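Local structure of aldehyde dehydrogenase 12 (Zea mays, 6D97) at residues His119-Gln123 with Pro124-Asp128; Leu207-Met210 with Gly211-Met215; Arg236-Asp240 with Cys241-Ala245; Arg356-Glu359 with Asp360-Ile363; Thr495-Pro498 with Gln499-Phe503. The protein catalyses the NAD-dependent oxidation of L-glutamate gamma-semialdehyde, the last step of proline catabolism in plants. One frame throughout, in Å; residues are numbered along the deposited sequence.

Contact 1: residues His119-Gln123 with Pro124-Asp128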
loop_
_atom_site.group_PDB
_atom_site.type_symbol
_atom_site.label_atom_id
_atom_site.label_comp_id
_atom_site.label_asym_id
_atom_site.label_seq_id
_atom_site.Cartn_x
_atom_site.Cartn_y
_atom_site.Cartn_z
ATOM N N HIS A 119 -6.030 -8.554 -26.952
ATOM C CA HIS A 119 -5.426 -8.652 -28.276
ATOM C C HIS A 119 -6.491 -8.669 -29.361
ATOM O O HIS A 119 -6.287 -8.121 -30.452
ATOM C CB HIS A 119 -4.547 -9.898 -28.371
ATOM C CG HIS A 119 -3.844 -10.040 -29.685
ATOM N ND1 HIS A 119 -4.176 -11.005 -30.612
ATOM C CD2 HIS A 119 -2.827 -9.331 -30.231
ATOM C CE1 HIS A 119 -3.394 -10.885 -31.671
ATOM N NE2 HIS A 119 -2.566 -9.877 -31.464
ATOM N N MET A 120 -7.634 -9.295 -29.082
ATOM C CA MET A 120 -8.724 -9.310 -30.049
ATOM C C MET A 120 -9.317 -7.920 -30.224
ATOM O O MET A 120 -9.467 -7.435 -31.351
ATOM C CB MET A 120 -9.794 -10.308 -29.615
ATOM C CG MET A 120 -9.492 -11.731 -30.026
ATOM S SD MET A 120 -9.497 -11.947 -31.817
ATOM C CE MET A 120 -11.248 -11.812 -32.174
ATOM N N LEU A 121 -9.653 -7.256 -29.114
ATOM C CA LEU A 121 -10.200 -5.906 -29.186
ATOM C C LEU A 121 -9.242 -4.925 -29.850
ATOM O O LEU A 121 -9.693 -3.911 -30.390
ATOM C CB LEU A 121 -10.561 -5.401 -27.784
ATOM C CG LEU A 121 -11.986 -5.595 -27.258
ATOM C CD1 LEU A 121 -12.266 -4.606 -26.141
ATOM C CD2 LEU A 121 -13.013 -5.452 -28.369
ATOM N N GLY A 122 -7.936 -5.195 -29.816
ATOM C CA GLY A 122 -6.963 -4.306 -30.429
ATOM C C GLY A 122 -6.808 -4.458 -31.927
ATOM O O GLY A 122 -6.145 -3.628 -32.560
ATOM N N GLN A 123 -7.396 -5.500 -32.503
ATOM C CA GLN A 123 -7.343 -5.681 -33.946
ATOM C C GLN A 123 -8.159 -4.588 -34.625
ATOM O O GLN A 123 -9.308 -4.343 -34.229
ATOM C CB GLN A 123 -7.877 -7.058 -34.339
ATOM C CG GLN A 123 -7.059 -8.211 -33.798
ATOM C CD GLN A 123 -5.603 -8.126 -34.207
ATOM O OE1 GLN A 123 -5.262 -8.319 -35.375
ATOM N NE2 GLN A 123 -4.734 -7.833 -33.244
ATOM N N PRO A 124 -7.605 -3.904 -35.631
ATOM C CA PRO A 124 -8.346 -2.797 -36.261
ATOM C C PRO A 124 -9.742 -3.171 -36.723
ATOM O O PRO A 124 -10.673 -2.376 -36.556
ATOM C CB PRO A 124 -7.444 -2.411 -37.438
ATOM C CG PRO A 124 -6.071 -2.765 -36.976
ATOM C CD PRO A 124 -6.225 -4.007 -36.135
ATOM N N THR A 125 -9.921 -4.365 -37.292
ATOM C CA THR A 125 -11.249 -4.748 -37.759
ATOM C C THR A 125 -12.204 -5.005 -36.599
ATOM O O THR A 125 -13.415 -4.813 -36.747
ATOM C CB THR A 125 -11.168 -5.982 -38.657
ATOM O OG1 THR A 125 -10.544 -7.057 -37.945
ATOM C CG2 THR A 125 -10.372 -5.672 -39.920
ATOM N N VAL A 126 -11.689 -5.429 -35.445
ATOM C CA VAL A 126 -12.561 -5.659 -34.298
ATOM C C VAL A 126 -12.889 -4.343 -33.605
ATOM O O VAL A 126 -14.027 -4.127 -33.168
ATOM C CB VAL A 126 -11.920 -6.671 -33.332
ATOM C CG1 VAL A 126 -12.847 -6.938 -32.155
ATOM C CG2 VAL A 126 -11.583 -7.961 -34.066
ATOM N N LEU A 127 -11.898 -3.452 -33.489
ATOM C CA LEU A 127 -12.153 -2.091 -33.026
ATOM C C LEU A 127 -13.255 -1.443 -33.848
ATOM O O LEU A 127 -14.236 -0.921 -33.304
ATOM C CB LEU A 127 -10.875 -1.251 -33.116
ATOM C CG LEU A 127 -9.727 -1.357 -32.113
ATOM C CD1 LEU A 127 -8.495 -0.660 -32.664
ATOM C CD2 LEU A 127 -10.120 -0.746 -30.780
ATOM N N ASP A 128 -13.108 -1.477 -35.172
ATOM C CA ASP A 128 -14.087 -0.849 -36.048
ATOM C C ASP A 128 -15.454 -1.511 -35.919
ATOM O O ASP A 128 -16.484 -0.828 -35.914
ATOM C CB ASP A 128 -13.583 -0.903 -37.488
ATOM C CG ASP A 128 -14.524 -0.236 -38.455
ATOM O OD1 ASP A 128 -14.654 1.003 -38.400
ATOM O OD2 ASP A 128 -15.135 -0.954 -39.270
#
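Val126 and Leu127 turn their side chains back onto carbonyls of the chain leading out of helix 105-121. CB of Val126 sits 3.2 Å from O of Met120, while its CG1 meets CD2 of Leu121 at 4.1 Å, the two side chains crossing at about a right angle. Leu127 lies over the next carbonyl, its CG 3.1 Å from O of Leu121. Were Leu127 cut back to an alanine, that carbonyl would probably lose its apolar cover and a gap open beside Val149 of helix 142-157. The arrangement is a helix-to-helix junction: the chain passes from helix 105-121 through Gln123, at the N-cap position, into helix 124-137. O of Gln123 receives N of Leu127 at 2.8 Å, a nearly straight bond of 175°, and a weak second from N of Val126. Further out, the Gln123 chain bends at chi2 (-56°), which brings NE2 back to O of His119 at 3.2 Å and over one face of its ring. That ring stacks on His119 of the second subunit.

Contact 2: residues Leu207-Met210 with Gly211-Met215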
loop_
_atom_site.group_PDB
_atom_site.type_symbol
_atom_site.label_atom_id
_atom_site.label_comp_id
_atom_site.label_asym_id
_atom_site.label_seq_id
_atom_site.Cartn_x
_atom_site.Cartn_y
_atom_site.Cartn_z
ATOM N N LEU A 207 -16.313 -3.497 -18.093
ATOM C CA LEU A 207 -15.360 -3.252 -17.013
ATOM C C LEU A 207 -15.897 -3.738 -15.672
ATOM O O LEU A 207 -15.134 -4.248 -14.843
ATOM C CB LEU A 207 -15.011 -1.766 -16.950
ATOM C CG LEU A 207 -13.793 -1.299 -17.753
ATOM C CD1 LEU A 207 -13.903 -1.678 -19.220
ATOM C CD2 LEU A 207 -13.585 0.202 -17.601
ATOM N N GLN A 208 -17.204 -3.591 -15.435
ATOM C CA GLN A 208 -17.780 -4.117 -14.202
ATOM C C GLN A 208 -17.923 -5.632 -14.265
ATOM O O GLN A 208 -17.760 -6.319 -13.249
ATOM C CB GLN A 208 -19.132 -3.455 -13.917
ATOM C CG GLN A 208 -19.084 -1.937 -13.781
ATOM C CD GLN A 208 -18.485 -1.467 -12.463
ATOM O OE1 GLN A 208 -17.954 -2.262 -11.685
ATOM N NE2 GLN A 208 -18.577 -0.165 -12.204
ATOM N N LEU A 209 -18.230 -6.172 -15.450
ATOM C CA LEU A 209 -18.325 -7.622 -15.609
ATOM C C LEU A 209 -17.000 -8.296 -15.284
ATOM O O LEU A 209 -16.955 -9.257 -14.505
ATOM C CB LEU A 209 -18.762 -7.975 -17.032
ATOM C CG LEU A 209 -18.674 -9.454 -17.405
ATOM C CD1 LEU A 209 -19.710 -10.242 -16.619
ATOM C CD2 LEU A 209 -18.865 -9.643 -18.900
ATOM N N MET A 210 -15.903 -7.799 -15.869
ATOM C CA MET A 210 -14.598 -8.400 -15.609
ATOM C C MET A 210 -14.179 -8.198 -14.161
ATOM O O MET A 210 -13.620 -9.112 -13.545
ATOM C CB MET A 210 -13.542 -7.834 -16.560
ATOM C CG MET A 210 -13.872 -8.046 -18.032
ATOM S SD MET A 210 -14.217 -9.772 -18.448
ATOM C CE MET A 210 -12.671 -10.559 -17.996
ATOM N N GLY A 211 -14.440 -7.012 -13.602
ATOM C CA GLY A 211 -14.126 -6.779 -12.201
ATOM C C GLY A 211 -14.811 -7.770 -11.283
ATOM O O GLY A 211 -14.187 -8.341 -10.384
ATOM N N ALA A 212 -16.106 -8.005 -11.512
ATOM C CA ALA A 212 -16.833 -8.985 -10.716
ATOM C C ALA A 212 -16.211 -10.370 -10.850
ATOM O O ALA A 212 -16.001 -11.068 -9.851
ATOM C CB ALA A 212 -18.304 -9.012 -11.129
ATOM N N LEU A 213 -15.898 -10.780 -12.083
ATOM C CA LEU A 213 -15.313 -12.099 -12.294
ATOM C C LEU A 213 -13.927 -12.202 -11.673
ATOM O O LEU A 213 -13.579 -13.237 -11.090
ATOM C CB LEU A 213 -15.251 -12.417 -13.787
ATOM C CG LEU A 213 -16.585 -12.728 -14.464
ATOM C CD1 LEU A 213 -16.426 -12.752 -15.981
ATOM C CD2 LEU A 213 -17.130 -14.047 -13.957
ATOM N N TYR A 214 -13.124 -11.137 -11.782
ATOM C CA TYR A 214 -11.759 -11.169 -11.264
ATOM C C TYR A 214 -11.730 -11.535 -9.785
ATOM O O TYR A 214 -10.910 -12.355 -9.355
ATOM C CB TYR A 214 -11.075 -9.816 -11.466
ATOM C CG TYR A 214 -10.770 -9.429 -12.895
ATOM C CD1 TYR A 214 -10.642 -10.391 -13.889
ATOM C CD2 TYR A 214 -10.601 -8.092 -13.244
ATOM C CE1 TYR A 214 -10.358 -10.032 -15.195
ATOM C CE2 TYR A 214 -10.323 -7.721 -14.543
ATOM C CZ TYR A 214 -10.199 -8.693 -15.517
ATOM O OH TYR A 214 -9.917 -8.319 -16.814
ATOM N N MET A 215 -12.611 -10.929 -8.989
ATOM C CA MET A 215 -12.563 -11.114 -7.545
ATOM C C MET A 215 -13.206 -12.415 -7.089
ATOM O O MET A 215 -13.144 -12.729 -5.895
ATOM C CB MET A 215 -13.233 -9.936 -6.837
ATOM C CG MET A 215 -12.626 -8.588 -7.194
ATOM S SD MET A 215 -10.824 -8.583 -7.094
ATOM C CE MET A 215 -10.571 -8.868 -5.344
#
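The ring of Tyr214 carries the carbonyl oxygen of Met210 over one face, 2.9 Å above the plane and displaced toward the rim, where it comes closest to CG. The side chain of Met210 follows on: its CB lies over the ring in a CH-pi contact, 4.0 Å from the centroid and 29° off the normal. The methyl CE reaches the far end of the ring, 3.7 Å from CE1 of Tyr214. Bends at chi2 and chi3 (-54° and -60°) bring that methyl round to the hydroxyl end of the tyrosine instead of letting the chain run straight out from the helix. Elsewhere the ring meets Phe159, and its OH bonds to Ser114 of helix 105-121.

On the neighbouring flank of the helix, Leu209 and Leu213, one turn apart, lie side by side and point the same way, CD1 to CD1 at 4.2 Å. The backbone supplies regular i to i+4 bonds, among them N of Tyr214 to O of Met210 at 2.7 Å. All of this belongs to helix 203-214, the crossover of the beta-alpha-beta unit between strands 191-196 and 218-223 in the Rossmann-type NAD-binding domain. Gln208 is held by Trp524 and Gly513, its side chain about 6 Å from that of Thr196, which binds NAD.

O of Met210 is thus engaged by the amide of Tyr214 and lies close over the ring as the helix dictates, while the methyl and sulfur add apolar contacts in a buried setting.

Contact 3: residues Arg236-Asp240 with Cys241-Ala245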
loop_
_atom_site.group_PDB
_atom_site.type_symbol
_atom_site.label_atom_id
_atom_site.label_comp_id
_atom_site.label_asym_id
_atom_site.label_seq_id
_atom_site.Cartn_x
_atom_site.Cartn_y
_atom_site.Cartn_z
ATOM N N ARG A 236 -19.635 -13.106 -26.710
ATOM C CA ARG A 236 -19.224 -14.136 -27.660
ATOM C C ARG A 236 -17.718 -14.113 -27.871
ATOM O O ARG A 236 -17.073 -15.167 -27.920
ATOM C CB ARG A 236 -19.958 -13.949 -28.986
ATOM C CG ARG A 236 -21.457 -14.069 -28.841
ATOM C CD ARG A 236 -22.198 -13.940 -30.162
ATOM N NE ARG A 236 -23.635 -14.109 -29.964
ATOM C CZ ARG A 236 -24.263 -15.280 -29.994
ATOM N NH1 ARG A 236 -23.581 -16.394 -30.230
ATOM N NH2 ARG A 236 -25.575 -15.339 -29.790
ATOM N N LEU A 237 -17.140 -12.916 -27.987
ATOM C CA LEU A 237 -15.689 -12.786 -28.050
ATOM C C LEU A 237 -15.042 -13.348 -26.791
ATOM O O LEU A 237 -14.061 -14.099 -26.864
ATOM C CB LEU A 237 -15.310 -11.315 -28.255
ATOM C CG LEU A 237 -13.857 -10.824 -28.363
ATOM C CD1 LEU A 237 -13.866 -9.398 -28.913
ATOM C CD2 LEU A 237 -13.071 -10.876 -27.039
ATOM N N LEU A 238 -15.576 -12.986 -25.622
ATOM C CA LEU A 238 -14.987 -13.442 -24.365
ATOM C C LEU A 238 -15.029 -14.961 -24.254
ATOM O O LEU A 238 -14.086 -15.579 -23.744
ATOM C CB LEU A 238 -15.704 -12.791 -23.183
ATOM C CG LEU A 238 -15.378 -11.319 -22.920
ATOM C CD1 LEU A 238 -16.364 -10.705 -21.938
ATOM C CD2 LEU A 238 -13.952 -11.192 -22.398
ATOM N N HIS A 239 -16.116 -15.580 -24.723
ATOM C CA HIS A 239 -16.179 -17.037 -24.747
ATOM C C HIS A 239 -15.098 -17.616 -25.649
ATOM O O HIS A 239 -14.456 -18.612 -25.298
ATOM C CB HIS A 239 -17.562 -17.499 -25.204
ATOM C CG HIS A 239 -18.625 -17.359 -24.159
ATOM N ND1 HIS A 239 -19.928 -17.035 -24.467
ATOM C CD2 HIS A 239 -18.580 -17.501 -22.814
ATOM C CE1 HIS A 239 -20.640 -16.985 -23.357
ATOM N NE2 HIS A 239 -19.847 -17.264 -22.338
ATOM N N ASP A 240 -14.874 -16.998 -26.812
ATOM C CA ASP A 240 -13.784 -17.426 -27.682
ATOM C C ASP A 240 -12.420 -17.235 -27.034
ATOM O O ASP A 240 -11.469 -17.925 -27.413
ATOM C CB ASP A 240 -13.834 -16.669 -29.009
ATOM C CG ASP A 240 -14.927 -17.176 -29.925
ATOM O OD1 ASP A 240 -15.591 -18.170 -29.557
ATOM O OD2 ASP A 240 -15.123 -16.585 -31.008
ATOM N N CYS A 241 -12.306 -16.321 -26.075
ATOM C CA CYS A 241 -11.050 -16.077 -25.381
ATOM C C CYS A 241 -10.910 -16.903 -24.110
ATOM O O CYS A 241 -9.892 -16.784 -23.420
ATOM C CB CYS A 241 -10.906 -14.588 -25.055
ATOM S SG CYS A 241 -10.714 -13.531 -26.506
ATOM N N GLY A 242 -11.899 -17.731 -23.781
ATOM C CA GLY A 242 -11.776 -18.674 -22.688
ATOM C C GLY A 242 -12.668 -18.412 -21.497
ATOM O O GLY A 242 -12.559 -19.141 -20.503
ATOM N N LEU A 243 -13.527 -17.397 -21.546
ATOM C CA LEU A 243 -14.496 -17.174 -20.479
ATOM C C LEU A 243 -15.383 -18.403 -20.329
ATOM O O LEU A 243 -16.072 -18.778 -21.290
ATOM C CB LEU A 243 -15.357 -15.945 -20.765
ATOM C CG LEU A 243 -16.612 -15.815 -19.893
ATOM C CD1 LEU A 243 -16.260 -15.499 -18.453
ATOM C CD2 LEU A 243 -17.549 -14.760 -20.472
ATOM N N PRO A 244 -15.391 -19.061 -19.169
ATOM C CA PRO A 244 -16.173 -20.294 -19.029
ATOM C C PRO A 244 -17.663 -20.037 -19.174
ATOM O O PRO A 244 -18.190 -19.028 -18.698
ATOM C CB PRO A 244 -15.819 -20.781 -17.619
ATOM C CG PRO A 244 -14.496 -20.160 -17.334
ATOM C CD PRO A 244 -14.534 -18.818 -17.996
ATOM N N ALA A 245 -18.338 -20.968 -19.852
ATOM C CA ALA A 245 -19.772 -20.842 -20.081
ATOM C C ALA A 245 -20.531 -20.635 -18.776
ATOM O O ALA A 245 -21.480 -19.846 -18.717
ATOM C CB ALA A 245 -20.293 -22.081 -20.811
HETATM O O HOH W 1 -20.309 -17.287 -19.591
HETATM O O HOH W 2 -15.240 -20.265 -23.439
#
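A Schellman motif closes helix 229-240, with Gly242 as the residue of positive phi (113°) that turns the chain out of the helix. Two bonds return to the last turn: N of Leu243 to O of Leu238 at 2.9 Å, and N of Gly242 to O of His239, the latter from above the carbonyl plane. A side chain at Gly242, with these backbone angles, would collide with O of Cys241. The side chain of Leu243 folds back beneath the cap, CG anti to its amide nitrogen (chi1 166°), and sets CD2 3.8 Å from CB of Leu238 and 3.7 Å from CD2 of His239. The imidazole meets O of Leu243 edge-on, CD2 at 3.2 Å, and its NE2 shares a water with O of Pro244. A second water joins O of His239 to O of Leu243. Replacing His239 with an alanine would probably leave the first water without one of its holders and uncover the flank of Leu243. On the inner side, CD2 of Leu237 touches SG of Cys241 at 3.6 Å. Leu237 and Leu238 pack on Ala117 of helix 105-121, Leu238 also on Leu206 of helix 203-214, and the chain then leads on to strand 249-251.

Contact 4: residues Arg356-Glu359 with Asp360-Ile363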
loop_
_atom_site.group_PDB
_atom_site.type_symbol
_atom_site.label_atom_id
_atom_site.label_comp_id
_atom_site.label_asym_id
_atom_site.label_seq_id
_atom_site.Cartn_x
_atom_site.Cartn_y
_atom_site.Cartn_z
ATOM N N ARG A 356 -21.464 21.167 -35.210
ATOM C CA ARG A 356 -21.946 19.827 -34.913
ATOM C C ARG A 356 -23.140 19.503 -35.797
ATOM O O ARG A 356 -24.016 20.345 -36.013
ATOM C CB ARG A 356 -22.321 19.715 -33.436
ATOM C CG ARG A 356 -21.160 20.081 -32.537
ATOM C CD ARG A 356 -21.362 19.650 -31.091
ATOM N NE ARG A 356 -20.071 19.541 -30.412
ATOM C CZ ARG A 356 -19.451 18.394 -30.150
ATOM N NH1 ARG A 356 -20.014 17.240 -30.488
ATOM N NH2 ARG A 356 -18.266 18.404 -29.546
ATOM N N LYS A 357 -23.166 18.282 -36.326
ATOM C CA LYS A 357 -24.186 17.929 -37.300
ATOM C C LYS A 357 -24.533 16.452 -37.201
ATOM O O LYS A 357 -23.760 15.634 -36.696
ATOM C CB LYS A 357 -23.745 18.274 -38.726
ATOM C CG LYS A 357 -22.340 17.844 -39.068
ATOM C CD LYS A 357 -21.570 19.022 -39.623
ATOM C CE LYS A 357 -20.276 18.589 -40.282
ATOM N NZ LYS A 357 -19.701 19.715 -41.068
ATOM N N LEU A 358 -25.719 16.127 -37.720
ATOM C CA LEU A 358 -26.256 14.775 -37.615
ATOM C C LEU A 358 -25.441 13.775 -38.426
ATOM O O LEU A 358 -25.285 12.618 -38.016
ATOM C CB LEU A 358 -27.712 14.771 -38.079
ATOM C CG LEU A 358 -28.518 13.492 -37.881
ATOM C CD1 LEU A 358 -28.689 13.235 -36.401
ATOM C CD2 LEU A 358 -29.867 13.605 -38.570
ATOM N N GLU A 359 -24.910 14.201 -39.575
ATOM C CA GLU A 359 -24.384 13.243 -40.546
ATOM C C GLU A 359 -23.135 12.526 -40.043
ATOM O O GLU A 359 -22.855 11.405 -40.482
ATOM C CB GLU A 359 -24.105 13.936 -41.882
ATOM C CG GLU A 359 -25.358 14.253 -42.703
ATOM C CD GLU A 359 -25.918 15.637 -42.423
ATOM O OE1 GLU A 359 -26.610 16.195 -43.306
ATOM O OE2 GLU A 359 -25.656 16.175 -41.324
ATOM N N ASP A 360 -22.370 13.141 -39.141
ATOM C CA ASP A 360 -21.281 12.444 -38.466
ATOM C C ASP A 360 -21.574 12.236 -36.988
ATOM O O ASP A 360 -20.674 11.860 -36.229
ATOM C CB ASP A 360 -19.949 13.180 -38.665
ATOM C CG ASP A 360 -19.888 14.525 -37.951
ATOM O OD1 ASP A 360 -20.912 14.970 -37.387
ATOM O OD2 ASP A 360 -18.795 15.139 -37.962
ATOM N N LEU A 361 -22.814 12.487 -36.571
ATOM C CA LEU A 361 -23.286 12.223 -35.214
ATOM C C LEU A 361 -22.501 13.005 -34.165
ATOM O O LEU A 361 -22.373 12.569 -33.019
ATOM C CB LEU A 361 -23.273 10.725 -34.904
ATOM C CG LEU A 361 -24.405 9.974 -35.611
ATOM C CD1 LEU A 361 -24.302 8.475 -35.385
ATOM C CD2 LEU A 361 -25.749 10.499 -35.132
ATOM N N THR A 362 -21.977 14.171 -34.541
ATOM C CA THR A 362 -21.521 15.127 -33.543
ATOM C C THR A 362 -22.684 15.842 -32.867
ATOM O O THR A 362 -22.478 16.520 -31.853
ATOM C CB THR A 362 -20.565 16.138 -34.178
ATOM O OG1 THR A 362 -21.094 16.572 -35.438
ATOM C CG2 THR A 362 -19.201 15.502 -34.397
ATOM N N ILE A 363 -23.883 15.738 -33.436
ATOM C CA ILE A 363 -25.146 15.933 -32.737
ATOM C C ILE A 363 -26.054 14.810 -33.218
ATOM O O ILE A 363 -25.889 14.299 -34.329
ATOM C CB ILE A 363 -25.779 17.321 -32.998
ATOM C CG1 ILE A 363 -26.922 17.599 -32.014
ATOM C CG2 ILE A 363 -26.298 17.417 -34.423
ATOM C CD1 ILE A 363 -26.477 17.810 -30.591
#
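Thr362 and Arg356 form the close-knit side of this turn. NH1 of Arg356 donates to O of Thr362 at 2.9 Å, lying in the carbonyl plane on a lone pair, and the oxygen sits at the edge of the guanidinium, in its plane. OG1 of Thr362, placed between its own N and carbonyl carbon (chi1 44°), accepts from N of Lys357 at 2.8 Å in a nearly straight bond of 171°. The same hydroxyl donates to OD1 of Asp360 at 2.5 Å. That carboxylate oxygen also takes N of Thr362, from above its plane, which makes an Asx turn and fixes the rotation of the aspartate. Two donors on one oxygen would tend to stabilise its negative charge. N of Ile363 to O of Lys357 is longer, 3.3 Å.

The outer side is looser. The Lys357 and Glu359 side chains are exposed, with NZ of Lys357 still 5.6 Å from OD2 of Asp360. The side chains of Leu358 and Leu361 touch lightly, CD1 to CD2 at 4.2 Å, beside the bond from N of Leu361 to O of Leu358.

The turn lies between helices 345-354 and 371-382. Arg356 is tied by a salt bridge to Asp317 on helix 309-321 and by NH1 to the carbonyl of Thr547 of the third subunit, while Ile363 packs against Pro436, just ahead of strand 437-443.

Contact 5: residues Thr495-Pro498 with Gln499-Phe503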
loop_
_atom_site.group_PDB
_atom_site.type_symbol
_atom_site.label_atom_id
_atom_site.label_comp_id
_atom_site.label_asym_id
_atom_site.label_seq_id
_atom_site.Cartn_x
_atom_site.Cartn_y
_atom_site.Cartn_z
ATOM N N THR A 495 -15.522 15.336 -18.801
ATOM C CA THR A 495 -15.785 14.047 -19.426
ATOM C C THR A 495 -14.488 13.327 -19.774
ATOM O O THR A 495 -13.395 13.897 -19.740
ATOM C CB THR A 495 -16.631 14.224 -20.692
ATOM O OG1 THR A 495 -15.861 14.900 -21.693
ATOM C CG2 THR A 495 -17.863 15.043 -20.389
ATOM N N GLY A 496 -14.631 12.051 -20.111
ATOM C CA GLY A 496 -13.527 11.288 -20.661
ATOM C C GLY A 496 -12.589 10.688 -19.640
ATOM O O GLY A 496 -11.370 10.697 -19.848
ATOM N N ALA A 497 -13.115 10.173 -18.539
ATOM C CA ALA A 497 -12.275 9.514 -17.548
ATOM C C ALA A 497 -11.790 8.179 -18.097
ATOM O O ALA A 497 -12.616 7.303 -18.385
ATOM C CB ALA A 497 -13.041 9.306 -16.248
ATOM N N PRO A 498 -10.486 7.983 -18.278
ATOM C CA PRO A 498 -10.005 6.715 -18.834
ATOM C C PRO A 498 -9.766 5.676 -17.750
ATOM O O PRO A 498 -10.043 5.915 -16.570
ATOM C CB PRO A 498 -8.707 7.123 -19.539
ATOM C CG PRO A 498 -8.204 8.276 -18.719
ATOM C CD PRO A 498 -9.397 8.958 -18.094
ATOM N N GLN A 499 -9.240 4.516 -18.140
ATOM C CA GLN A 499 -9.103 3.410 -17.203
ATOM C C GLN A 499 -7.927 3.570 -16.250
ATOM O O GLN A 499 -7.815 2.785 -15.303
ATOM C CB GLN A 499 -8.959 2.096 -17.969
ATOM C CG GLN A 499 -7.577 1.884 -18.576
ATOM C CD GLN A 499 -7.221 2.912 -19.644
ATOM O OE1 GLN A 499 -8.054 3.287 -20.469
ATOM N NE2 GLN A 499 -5.978 3.374 -19.625
ATOM N N ASN A 500 -7.045 4.543 -16.474
ATOM C CA ASN A 500 -5.884 4.688 -15.606
ATOM C C ASN A 500 -6.193 5.416 -14.305
ATOM O O ASN A 500 -5.330 5.447 -13.421
ATOM C CB ASN A 500 -4.747 5.407 -16.337
ATOM C CG ASN A 500 -5.218 6.619 -17.106
ATOM O OD1 ASN A 500 -5.838 6.487 -18.158
ATOM N ND2 ASN A 500 -4.909 7.808 -16.597
ATOM N N HIS A 501 -7.379 5.999 -14.151
ATOM C CA HIS A 501 -7.728 6.558 -12.857
ATOM C C HIS A 501 -9.214 6.371 -12.591
ATOM O O HIS A 501 -10.005 6.049 -13.482
ATOM C CB HIS A 501 -7.319 8.033 -12.734
ATOM C CG HIS A 501 -8.056 8.960 -13.646
ATOM N ND1 HIS A 501 -9.350 9.367 -13.409
ATOM C CD2 HIS A 501 -7.669 9.582 -14.783
ATOM C CE1 HIS A 501 -9.733 10.192 -14.368
ATOM N NE2 HIS A 501 -8.730 10.343 -15.213
ATOM N N TRP A 502 -9.562 6.562 -11.324
ATOM C CA TRP A 502 -10.907 6.329 -10.826
ATOM C C TRP A 502 -11.938 7.172 -11.565
ATOM O O TRP A 502 -11.691 8.330 -11.914
ATOM C CB TRP A 502 -10.927 6.649 -9.327
ATOM C CG TRP A 502 -12.275 6.814 -8.698
ATOM C CD1 TRP A 502 -13.116 7.893 -8.803
ATOM C CD2 TRP A 502 -12.918 5.890 -7.816
ATOM N NE1 TRP A 502 -14.251 7.679 -8.061
ATOM C CE2 TRP A 502 -14.154 6.460 -7.442
ATOM C CE3 TRP A 502 -12.574 4.631 -7.309
ATOM C CZ2 TRP A 502 -15.050 5.812 -6.591
ATOM C CZ3 TRP A 502 -13.465 3.990 -6.463
ATOM C CH2 TRP A 502 -14.687 4.586 -6.110
ATOM N N PHE A 503 -13.100 6.571 -11.814
ATOM C CA PHE A 503 -14.309 7.300 -12.172
ATOM C C PHE A 503 -15.431 6.813 -11.272
ATOM O O PHE A 503 -15.648 5.604 -11.141
ATOM C CB PHE A 503 -14.692 7.114 -13.645
ATOM C CG PHE A 503 -15.998 7.773 -14.018
ATOM C CD1 PHE A 503 -16.026 9.076 -14.481
ATOM C CD2 PHE A 503 -17.201 7.090 -13.898
ATOM C CE1 PHE A 503 -17.221 9.682 -14.826
ATOM C CE2 PHE A 503 -18.399 7.696 -14.235
ATOM C CZ PHE A 503 -18.405 8.991 -14.706
#
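Pro498 lies obliquely across the imidazole of His501, its CD 3.3 Å from NE2. On the same pyrrolidine, CG and CB meet the amide of Asn500, OD1 standing 3.0 Å from CG, and these two side chains are also set at a slant. Each partner has its CG between its own backbone N and carbonyl carbon, chi1 45° in Asn500 and 66° in His501, which swings both back over the proline. The backbone beneath them makes a type I beta turn from Pro498 to His501, in the long loop between strand 485-488 and helix 517-524. Ahead of the proline, CB of Ala497 points toward the returning chain and touches CD1 of Phe503 at 3.5 Å; it also approaches CE1 of His501 at 3.9 Å. ND1 of His501 is held by O of Trp502 at 3.0 Å, with the donor above the carbonyl plane. Gln499 leads away from Pro498, packing by helix 142-157, and its NE2 bonds to Asp162 of the second subunit; the Trp502 ring meets His527 of the third.

Overall arrangement
Contact 2 is the buried member, every touching residue lying in the interior, whereas the other four are partly buried. Contacts 1, 2 and 3 form a continuous apolar neighbourhood: Leu237 and Cys241 of contact 3 meet Leu121 and Met120 of contact 1, and Leu238 and Leu243 meet Met210 and Leu213 of contact 2. Contacts 4 and 5 are loops, about 25 Å apart between centres, and both reach the third subunit. Contacts 1 and 3 are backbone caps, at a helix start and a helix end, with apolar side chains alongside; contact 2 joins helical bonds to sulfur and aromatic packing; contact 4 relies on mixed side-chain and backbone hydrogen bonds, contact 5 on ring and proline packing.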